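Local atomic coordinates of probable TonB-dependent siderophore receptor PiuA (Acinetobacter baumannii, PDB entry 5FP1), a protein that probably takes part in the first step of iron uptake by binding iron-chelating siderophores at the outer membrane, and may bind ferric enterobactin with micromolar affinity. Residues Leu536-Thr550 / Asn561-Asn575. Residues are numbered along the deposited sequence; the frame is centred on the assembly and turned at random.
Sequences LNLTAAIFRTEKQNT and NVGESKVDGFELGLN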
ATOM      1  N   LEU A 536      12.680 -18.675 -16.242  1.00 27.78           N
ATOM      2  CA  LEU A 536      11.324 -18.152 -16.322  1.00 31.67           C
ATOM      3  C   LEU A 536      10.462 -18.844 -15.296  1.00 35.22           C
ATOM      4  O   LEU A 536      10.669 -20.036 -15.004  1.00 27.23           O
ATOM      5  CB  LEU A 536      10.701 -18.399 -17.686  1.00 32.86           C
ATOM      6  CG  LEU A 536      10.936 -17.416 -18.813  1.00 36.22           C
ATOM      7  CD1 LEU A 536      10.208 -17.907 -20.052  1.00 37.03           C
ATOM      8  CD2 LEU A 536      10.480 -16.019 -18.442  1.00 33.17           C
ATOM      9  N   ASN A 537       9.519 -18.090 -14.728  1.00 28.44           N
ATOM     10  CA  ASN A 537       8.525 -18.648 -13.835  1.00 25.89           C
ATOM     11  C   ASN A 537       7.145 -18.175 -14.275  1.00 29.08           C
ATOM     12  O   ASN A 537       6.918 -16.985 -14.540  1.00 25.93           O
ATOM     13  CB  ASN A 537       8.810 -18.287 -12.367  1.00 28.87           C
ATOM     14  CG  ASN A 537       7.726 -18.784 -11.411  1.00 27.80           C
ATOM     15  OD1 ASN A 537       6.789 -18.056 -11.100  1.00 27.05           O
ATOM     16  ND2 ASN A 537       7.844 -20.028 -10.950  1.00 29.15           N
ATOM     17  N   LEU A 538       6.238 -19.131 -14.370  1.00 23.80           N
ATOM     18  CA  LEU A 538       4.844 -18.876 -14.689  1.00 24.28           C
ATOM     19  C   LEU A 538       4.009 -19.247 -13.471  1.00 24.16           C
ATOM     20  O   LEU A 538       4.265 -20.277 -12.822  1.00 25.53           O
ATOM     21  CB  LEU A 538       4.439 -19.745 -15.866  1.00 27.75           C
ATOM     22  CG  LEU A 538       2.964 -19.777 -16.227  1.00 33.53           C
ATOM     23  CD1 LEU A 538       2.564 -18.437 -16.809  1.00 37.43           C
ATOM     24  CD2 LEU A 538       2.683 -20.896 -17.220  1.00 41.38           C
ATOM     25  N   THR A 539       3.015 -18.427 -13.147  1.00 21.64           N
ATOM     26  CA  THR A 539       2.070 -18.760 -12.077  1.00 23.01           C
ATOM     27  C   THR A 539       0.640 -18.556 -12.592  1.00 22.33           C
ATOM     28  O   THR A 539       0.359 -17.666 -13.407  1.00 22.03           O
ATOM     29  CB  THR A 539       2.247 -17.889 -10.797  1.00 26.12           C
ATOM     30  OG1 THR A 539       1.982 -16.512 -11.117  1.00 25.21           O
ATOM     31  CG2 THR A 539       3.655 -18.017 -10.187  1.00 27.77           C
ATOM     32  N   ALA A 540      -0.264 -19.390 -12.111  1.00 20.11           N
ATOM     33  CA  ALA A 540      -1.684 -19.252 -12.385  1.00 21.64           C
ATOM     34  C   ALA A 540      -2.452 -19.651 -11.143  1.00 22.53           C
ATOM     35  O   ALA A 540      -2.065 -20.584 -10.443  1.00 26.07           O
ATOM     36  CB  ALA A 540      -2.084 -20.133 -13.552  1.00 25.82           C
ATOM     37  N   ALA A 541      -3.559 -18.958 -10.881  1.00 19.69           N
ATOM     38  CA  ALA A 541      -4.388 -19.248  -9.729  1.00 17.79           C
ATOM     39  C   ALA A 541      -5.818 -18.870  -9.997  1.00 19.87           C
ATOM     40  O   ALA A 541      -6.095 -17.863 -10.682  1.00 20.75           O
ATOM     41  CB  ALA A 541      -3.869 -18.498  -8.516  1.00 23.66           C
ATOM     42  N   ILE A 542      -6.721 -19.664  -9.424  1.00 18.33           N
ATOM     43  CA  ILE A 542      -8.149 -19.436  -9.479  1.00 19.90           C
ATOM     44  C   ILE A 542      -8.575 -19.468  -8.030  1.00 20.57           C
ATOM     45  O   ILE A 542      -8.121 -20.313  -7.272  1.00 20.53           O
ATOM     46  CB  ILE A 542      -8.866 -20.563 -10.266  1.00 23.29           C
ATOM     47  CG1 ILE A 542      -8.537 -20.455 -11.741  1.00 29.09           C
ATOM     48  CG2 ILE A 542     -10.369 -20.515 -10.053  1.00 27.51           C
ATOM     49  CD1 ILE A 542      -9.381 -19.425 -12.447  1.00 39.60           C
ATOM     50  N   PHE A 543      -9.448 -18.550  -7.625  1.00 18.73           N
ATOM     51  CA  PHE A 543      -9.709 -18.370  -6.203  1.00 16.95           C
ATOM     52  C   PHE A 543     -11.054 -17.743  -5.939  1.00 16.21           C
ATOM     53  O   PHE A 543     -11.634 -17.076  -6.797  1.00 18.63           O
ATOM     54  CB  PHE A 543      -8.611 -17.503  -5.562  1.00 17.65           C
ATOM     55  CG  PHE A 543      -8.417 -16.189  -6.263  1.00 17.58           C
ATOM     56  CD1 PHE A 543      -9.184 -15.089  -5.946  1.00 20.82           C
ATOM     57  CD2 PHE A 543      -7.468 -16.072  -7.251  1.00 19.32           C
ATOM     58  CE1 PHE A 543      -9.006 -13.895  -6.634  1.00 19.06           C
ATOM     59  CE2 PHE A 543      -7.288 -14.897  -7.949  1.00 20.34           C
ATOM     60  CZ  PHE A 543      -8.052 -13.805  -7.632  1.00 20.08           C
ATOM     61  N   ARG A 544     -11.546 -17.967  -4.737  1.00 16.73           N
ATOM     62  CA  ARG A 544     -12.562 -17.129  -4.139  1.00 18.65           C
ATOM     63  C   ARG A 544     -11.996 -16.551  -2.844  1.00 16.69           C
ATOM     64  O   ARG A 544     -11.621 -17.291  -1.917  1.00 15.97           O
ATOM     65  CB  ARG A 544     -13.851 -17.872  -3.861  1.00 21.34           C
ATOM     66  CG  ARG A 544     -14.870 -16.990  -3.127  1.00 22.27           C
ATOM     67  CD  ARG A 544     -16.221 -17.685  -2.996  1.00 23.63           C
ATOM     68  NE  ARG A 544     -16.781 -17.880  -4.321  1.00 24.59           N
ATOM     69  CZ  ARG A 544     -17.762 -18.722  -4.620  1.00 31.35           C
ATOM     70  NH1 ARG A 544     -18.337 -19.448  -3.689  1.00 34.13           N
ATOM     71  NH2 ARG A 544     -18.160 -18.841  -5.860  1.00 32.27           N
ATOM     72  N   THR A 545     -11.863 -15.235  -2.842  1.00 16.71           N
ATOM     73  CA  THR A 545     -11.415 -14.452  -1.667  1.00 15.37           C
ATOM     74  C   THR A 545     -12.614 -13.622  -1.273  1.00 16.55           C
ATOM     75  O   THR A 545     -13.173 -12.883  -2.106  1.00 15.89           O
ATOM     76  CB  THR A 545     -10.202 -13.581  -2.017  1.00 18.73           C
ATOM     77  OG1 THR A 545      -9.035 -14.418  -2.168  1.00 17.05           O
ATOM     78  CG2 THR A 545      -9.927 -12.502  -0.918  1.00 15.54           C
ATOM     79  N   GLU A 546     -13.073 -13.793  -0.040  1.00 17.32           N
ATOM     80  CA  GLU A 546     -14.334 -13.244   0.367  1.00 20.10           C
ATOM     81  C   GLU A 546     -14.355 -12.837   1.803  1.00 16.70           C
ATOM     82  O   GLU A 546     -13.634 -13.393   2.638  1.00 17.25           O
ATOM     83  CB  GLU A 546     -15.477 -14.249   0.138  1.00 18.52           C
ATOM     84  CG  GLU A 546     -15.361 -15.504   0.959  1.00 19.50           C
ATOM     85  CD  GLU A 546     -16.441 -16.535   0.627  1.00 25.31           C
ATOM     86  OE1 GLU A 546     -17.612 -16.142   0.422  1.00 27.25           O
ATOM     87  OE2 GLU A 546     -16.097 -17.732   0.563  1.00 28.02           O
ATOM     88  N   LYS A 547     -15.238 -11.894   2.093  1.00 15.76           N
ATOM     89  CA  LYS A 547     -15.495 -11.502   3.472  1.00 18.50           C
ATOM     90  C   LYS A 547     -16.936 -11.879   3.790  1.00 19.63           C
ATOM     91  O   LYS A 547     -17.867 -11.100   3.563  1.00 19.31           O
ATOM     92  CB  LYS A 547     -15.236 -10.014   3.689  1.00 18.66           C
ATOM     93  CG  LYS A 547     -15.279  -9.626   5.147  1.00 19.76           C
ATOM     94  CD  LYS A 547     -15.216  -8.127   5.347  1.00 24.28           C
ATOM     95  CE  LYS A 547     -13.851  -7.553   5.089  1.00 20.58           C
ATOM     96  NZ  LYS A 547     -13.896  -6.054   5.256  1.00 23.41           N
ATOM     97  N   GLN A 548     -17.108 -13.101   4.286  1.00 19.77           N
ATOM     98  CA  GLN A 548     -18.435 -13.677   4.448  1.00 22.55           C
ATOM     99  C   GLN A 548     -19.119 -13.136   5.696  1.00 24.56           C
ATOM    100  O   GLN A 548     -20.305 -13.309   5.872  1.00 21.25           O
ATOM    101  CB  GLN A 548     -18.348 -15.215   4.466  1.00 26.20           C
ATOM    102  CG  GLN A 548     -17.756 -15.825   5.722  1.00 25.59           C
ATOM    103  CD  GLN A 548     -16.242 -15.824   5.747  1.00 25.52           C
ATOM    104  OE1 GLN A 548     -15.590 -15.325   4.845  1.00 21.75           O
ATOM    105  NE2 GLN A 548     -15.677 -16.381   6.796  1.00 25.65           N
ATOM    106  N   ASN A 549     -18.372 -12.468   6.566  1.00 20.38           N
ATOM    107  CA  ASN A 549     -18.971 -11.730   7.661  1.00 21.89           C
ATOM    108  C   ASN A 549     -18.400 -10.334   7.681  1.00 20.62           C
ATOM    109  O   ASN A 549     -17.289 -10.101   8.207  1.00 21.98           O
ATOM    110  CB  ASN A 549     -18.702 -12.418   9.005  1.00 27.01           C
ATOM    111  CG  ASN A 549     -19.632 -13.566   9.249  1.00 41.26           C
ATOM    112  OD1 ASN A 549     -20.805 -13.369   9.573  1.00 56.69           O
ATOM    113  ND2 ASN A 549     -19.139 -14.769   9.056  1.00 45.93           N
ATOM    114  N   THR A 550     -19.149  -9.419   7.076  1.00 20.15           N
ATOM    115  CA  THR A 550     -18.762  -8.023   6.952  1.00 20.27           C
ATOM    116  C   THR A 550     -19.575  -7.202   7.919  1.00 19.75           C
ATOM    117  O   THR A 550     -20.793  -7.429   8.077  1.00 21.67           O
ATOM    118  CB  THR A 550     -19.058  -7.526   5.526  1.00 20.35           C
ATOM    119  OG1 THR A 550     -18.299  -8.287   4.579  1.00 20.39           O
ATOM    120  CG2 THR A 550     -18.731  -6.045   5.358  1.00 20.37           C
ATOM    121  N   ASN A 561     -22.710  -7.804  12.082  1.00 22.66           N
ATOM    122  CA  ASN A 561     -21.768  -8.495  11.197  1.00 22.33           C
ATOM    123  C   ASN A 561     -22.442  -9.369  10.134  1.00 33.41           C
ATOM    124  O   ASN A 561     -22.000 -10.494   9.890  1.00 37.83           O
ATOM    125  CB  ASN A 561     -20.912  -9.422  12.023  1.00 29.49           C
ATOM    126  CG  ASN A 561     -19.555  -8.861  12.335  1.00 31.62           C
ATOM    127  OD1 ASN A 561     -19.144  -7.819  11.826  1.00 27.16           O
ATOM    128  ND2 ASN A 561     -18.840  -9.572  13.187  1.00 29.11           N
ATOM    129  N   VAL A 562     -23.449  -8.833   9.456  1.00 24.89           N
ATOM    130  CA  VAL A 562     -24.306  -9.628   8.584  1.00 34.36           C
ATOM    131  C   VAL A 562     -24.062  -9.370   7.099  1.00 31.66           C
ATOM    132  O   VAL A 562     -24.733  -9.956   6.258  1.00 29.49           O
ATOM    133  CB  VAL A 562     -25.801  -9.344   8.891  1.00 31.43           C
ATOM    134  CG1 VAL A 562     -26.160  -9.841  10.283  1.00 40.61           C
ATOM    135  CG2 VAL A 562     -26.105  -7.864   8.787  1.00 33.60           C
ATOM    136  N   GLY A 563     -23.113  -8.500   6.766  1.00 25.02           N
ATOM    137  CA  GLY A 563     -22.831  -8.223   5.373  1.00 18.85           C
ATOM    138  C   GLY A 563     -21.991  -9.326   4.737  1.00 17.94           C
ATOM    139  O   GLY A 563     -21.401 -10.155   5.434  1.00 20.93           O
ATOM    140  N   GLU A 564     -21.940  -9.333   3.413  1.00 16.48           N
ATOM    141  CA  GLU A 564     -21.166 -10.321   2.683  1.00 15.34           C
ATOM    142  C   GLU A 564     -20.711  -9.759   1.381  1.00 15.09           C
ATOM    143  O   GLU A 564     -21.454  -9.056   0.697  1.00 19.36           O
ATOM    144  CB  GLU A 564     -22.010 -11.584   2.352  1.00 22.72           C
ATOM    145  CG  GLU A 564     -22.698 -12.210   3.533  1.00 25.20           C
ATOM    146  CD  GLU A 564     -23.695 -13.300   3.134  1.00 36.13           C
ATOM    147  OE1 GLU A 564     -23.783 -13.656   1.958  1.00 29.82           O
ATOM    148  OE2 GLU A 564     -24.398 -13.799   4.013  1.00 37.22           O
ATOM    149  N   SER A 565     -19.506 -10.142   0.976  1.00 16.68           N
ATOM    150  CA  SER A 565     -19.001  -9.827  -0.334  1.00 15.36           C
ATOM    151  C   SER A 565     -18.023 -10.912  -0.729  1.00 17.05           C
ATOM    152  O   SER A 565     -17.524 -11.658   0.125  1.00 16.92           O
ATOM    153  CB  SER A 565     -18.313  -8.442  -0.367  1.00 17.31           C
ATOM    154  OG  SER A 565     -17.047  -8.513   0.279  1.00 17.40           O
ATOM    155  N   LYS A 566     -17.767 -11.013  -2.028  1.00 16.65           N
ATOM    156  CA  LYS A 566     -16.847 -12.005  -2.551  1.00 16.16           C
ATOM    157  C   LYS A 566     -16.231 -11.596  -3.853  1.00 15.83           C
ATOM    158  O   LYS A 566     -16.807 -10.820  -4.621  1.00 19.50           O
ATOM    159  CB  LYS A 566     -17.508 -13.369  -2.733  1.00 18.79           C
ATOM    160  CG  LYS A 566     -18.553 -13.403  -3.819  1.00 23.14           C
ATOM    161  CD  LYS A 566     -18.994 -14.860  -4.025  1.00 28.15           C
ATOM    162  CE  LYS A 566     -20.240 -14.957  -4.883  1.00 33.98           C
ATOM    163  NZ  LYS A 566     -19.813 -15.124  -6.285  1.00 37.83           N
ATOM    164  N   VAL A 567     -15.034 -12.134  -4.091  1.00 16.71           N
ATOM    165  CA  VAL A 567     -14.321 -11.922  -5.318  1.00 17.06           C
ATOM    166  C   VAL A 567     -13.907 -13.290  -5.866  1.00 18.25           C
ATOM    167  O   VAL A 567     -13.112 -14.002  -5.235  1.00 19.73           O
ATOM    168  CB  VAL A 567     -13.057 -11.034  -5.113  1.00 16.95           C
ATOM    169  CG1 VAL A 567     -12.319 -10.838  -6.421  1.00 19.88           C
ATOM    170  CG2 VAL A 567     -13.405  -9.682  -4.519  1.00 19.15           C
ATOM    171  N   ASP A 568     -14.473 -13.670  -7.020  1.00 18.17           N
ATOM    172  CA  ASP A 568     -14.053 -14.871  -7.744  1.00 21.24           C
ATOM    173  C   ASP A 568     -13.098 -14.456  -8.848  1.00 19.05           C
ATOM    174  O   ASP A 568     -13.439 -13.640  -9.724  1.00 21.80           O
ATOM    175  CB  ASP A 568     -15.289 -15.576  -8.357  1.00 22.21           C
ATOM    176  CG  ASP A 568     -16.189 -16.211  -7.303  1.00 30.05           C
ATOM    177  OD1 ASP A 568     -15.657 -16.686  -6.282  1.00 33.81           O
ATOM    178  OD2 ASP A 568     -17.426 -16.209  -7.480  1.00 29.75           O
ATOM    179  N   GLY A 569     -11.899 -14.975  -8.825  1.00 17.21           N
ATOM    180  CA  GLY A 569     -10.887 -14.436  -9.687  1.00 19.26           C
ATOM    181  C   GLY A 569      -9.892 -15.410 -10.241  1.00 22.14           C
ATOM    182  O   GLY A 569      -9.826 -16.583  -9.827  1.00 21.12           O
ATOM    183  N   PHE A 570      -9.105 -14.874 -11.152  1.00 19.92           N
ATOM    184  CA  PHE A 570      -8.035 -15.575 -11.835  1.00 21.13           C
ATOM    185  C   PHE A 570      -6.832 -14.653 -11.946  1.00 20.94           C
ATOM    186  O   PHE A 570      -6.960 -13.457 -12.269  1.00 21.54           O
ATOM    187  CB  PHE A 570      -8.516 -15.991 -13.229  1.00 24.12           C
ATOM    188  CG  PHE A 570      -7.429 -16.499 -14.115  1.00 25.51           C
ATOM    189  CD1 PHE A 570      -6.816 -17.702 -13.855  1.00 30.14           C
ATOM    190  CD2 PHE A 570      -7.057 -15.799 -15.240  1.00 34.73           C
ATOM    191  CE1 PHE A 570      -5.831 -18.196 -14.698  1.00 30.07           C
ATOM    192  CE2 PHE A 570      -6.054 -16.270 -16.072  1.00 34.98           C
ATOM    193  CZ  PHE A 570      -5.440 -17.471 -15.797  1.00 31.06           C
ATOM    194  N   GLU A 571      -5.652 -15.186 -11.663  1.00 17.25           N
ATOM    195  CA  GLU A 571      -4.431 -14.410 -11.776  1.00 18.15           C
ATOM    196  C   GLU A 571      -3.416 -15.243 -12.551  1.00 22.40           C
ATOM    197  O   GLU A 571      -3.302 -16.456 -12.348  1.00 22.89           O
ATOM    198  CB  GLU A 571      -3.836 -14.063 -10.378  1.00 20.26           C
ATOM    199  CG  GLU A 571      -4.567 -12.975  -9.607  1.00 24.41           C
ATOM    200  CD  GLU A 571      -4.339 -12.985  -8.076  1.00 24.15           C
ATOM    201  OE1 GLU A 571      -3.575 -13.840  -7.538  1.00 23.90           O
ATOM    202  OE2 GLU A 571      -4.986 -12.157  -7.406  1.00 22.94           O
ATOM    203  N   LEU A 572      -2.634 -14.574 -13.369  1.00 21.76           N
ATOM    204  CA  LEU A 572      -1.533 -15.178 -14.129  1.00 23.22           C
ATOM    205  C   LEU A 572      -0.318 -14.248 -14.038  1.00 25.51           C
ATOM    206  O   LEU A 572      -0.454 -13.028 -14.111  1.00 23.01           O
ATOM    207  CB  LEU A 572      -1.985 -15.334 -15.572  1.00 27.04           C
ATOM    208  CG  LEU A 572      -1.250 -16.159 -16.608  1.00 40.27           C
ATOM    209  CD1 LEU A 572      -1.396 -17.643 -16.330  1.00 41.54           C
ATOM    210  CD2 LEU A 572      -1.884 -15.828 -17.957  1.00 42.29           C
ATOM    211  N   GLY A 573       0.866 -14.823 -13.862  1.00 22.43           N
ATOM    212  CA  GLY A 573       2.105 -14.069 -13.744  1.00 23.70           C
ATOM    213  C   GLY A 573       3.218 -14.749 -14.531  1.00 26.18           C
ATOM    214  O   GLY A 573       3.246 -15.976 -14.637  1.00 24.46           O
ATOM    215  N   LEU A 574       4.111 -13.957 -15.106  1.00 25.14           N
ATOM    216  CA  LEU A 574       5.268 -14.484 -15.853  1.00 25.69           C
ATOM    217  C   LEU A 574       6.447 -13.567 -15.632  1.00 23.93           C
ATOM    218  O   LEU A 574       6.364 -12.381 -15.945  1.00 25.70           O
ATOM    219  CB  LEU A 574       4.960 -14.598 -17.361  1.00 25.63           C
ATOM    220  CG  LEU A 574       6.129 -15.073 -18.243  1.00 29.35           C
ATOM    221  CD1 LEU A 574       6.496 -16.517 -17.955  1.00 34.48           C
ATOM    222  CD2 LEU A 574       5.813 -14.903 -19.720  1.00 31.82           C
ATOM    223  N   ASN A 575       7.530 -14.095 -15.063  1.00 20.39           N
ATOM    224  CA  ASN A 575       8.730 -13.320 -14.806  1.00 25.17           C
ATOM    225  C   ASN A 575      10.019 -14.057 -15.180  1.00 30.80           C
ATOM    226  O   ASN A 575      10.140 -15.261 -14.941  1.00 27.45           O
ATOM    227  CB  ASN A 575       8.829 -12.952 -13.323  1.00 24.34           C
ATOM    228  CG  ASN A 575       7.726 -11.992 -12.877  1.00 29.44           C
ATOM    229  OD1 ASN A 575       7.898 -10.770 -12.933  1.00 31.09           O
ATOM    230  ND2 ASN A 575       6.580 -12.539 -12.490  1.00 24.71           N
TER
HETATM  231  O   HOH W   1       6.169 -15.290 -12.040  1.00 30.26           O
HETATM  232  O   HOH W   2      -0.489 -16.024 -10.686  1.00 25.57           O
HETATM  233  O   HOH W   3     -19.023 -13.956   1.027  1.00 24.43           O
HETATM  234  O   HOH W   4     -17.467  -7.017   2.398  1.00 21.01           O
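N537 pairs with N575, and from there to K547 and S565 strands 536-547 and 562-575 run antiparallel at 176°, bonded backbone to backbone at every second residue; between K547 and T550 a beta bulge shifts the register by one, with T550 pairing with G563. The two strands form a hairpin of the TonB-dependent receptor barrel. On the face with R88 and S43 of the plug, the F543 ring lies across the opposite strand at G569 in a CH-pi contact, G569 CA 3.9 Å from the F543 ring centroid, over its face. F543 holds CG between its backbone N and carbonyl carbon (chi1 54°), which lays the ring over this glycine. The E571 carboxylate approaches the same ring obliquely, OE2 3.5 Å from F543 CZ; R88 binds E571 by a salt bridge and F543 by a cation-pi contact. On the outer face, I542 CD1 meets F570 CD1 at 3.4 Å, and L572 CD1 touches A540 CB at 3.8 Å. Farther along, R544 grips D568 side-on: R544 NE reaches D568 OD1 at 2.6 Å in the guanidinium plane, nearly straight at 171°, while NH2 bonds OD2. K566 NZ bonds D568 OD2 at 2.9 Å from the opposite face of the carboxylate to R544 NH2, while K566 CD lies over one guanidinium face, offset toward its rim. Two cations thus share one carboxylate, which probably favours ionised D568 where the outward face passes from apolar to charged side chains.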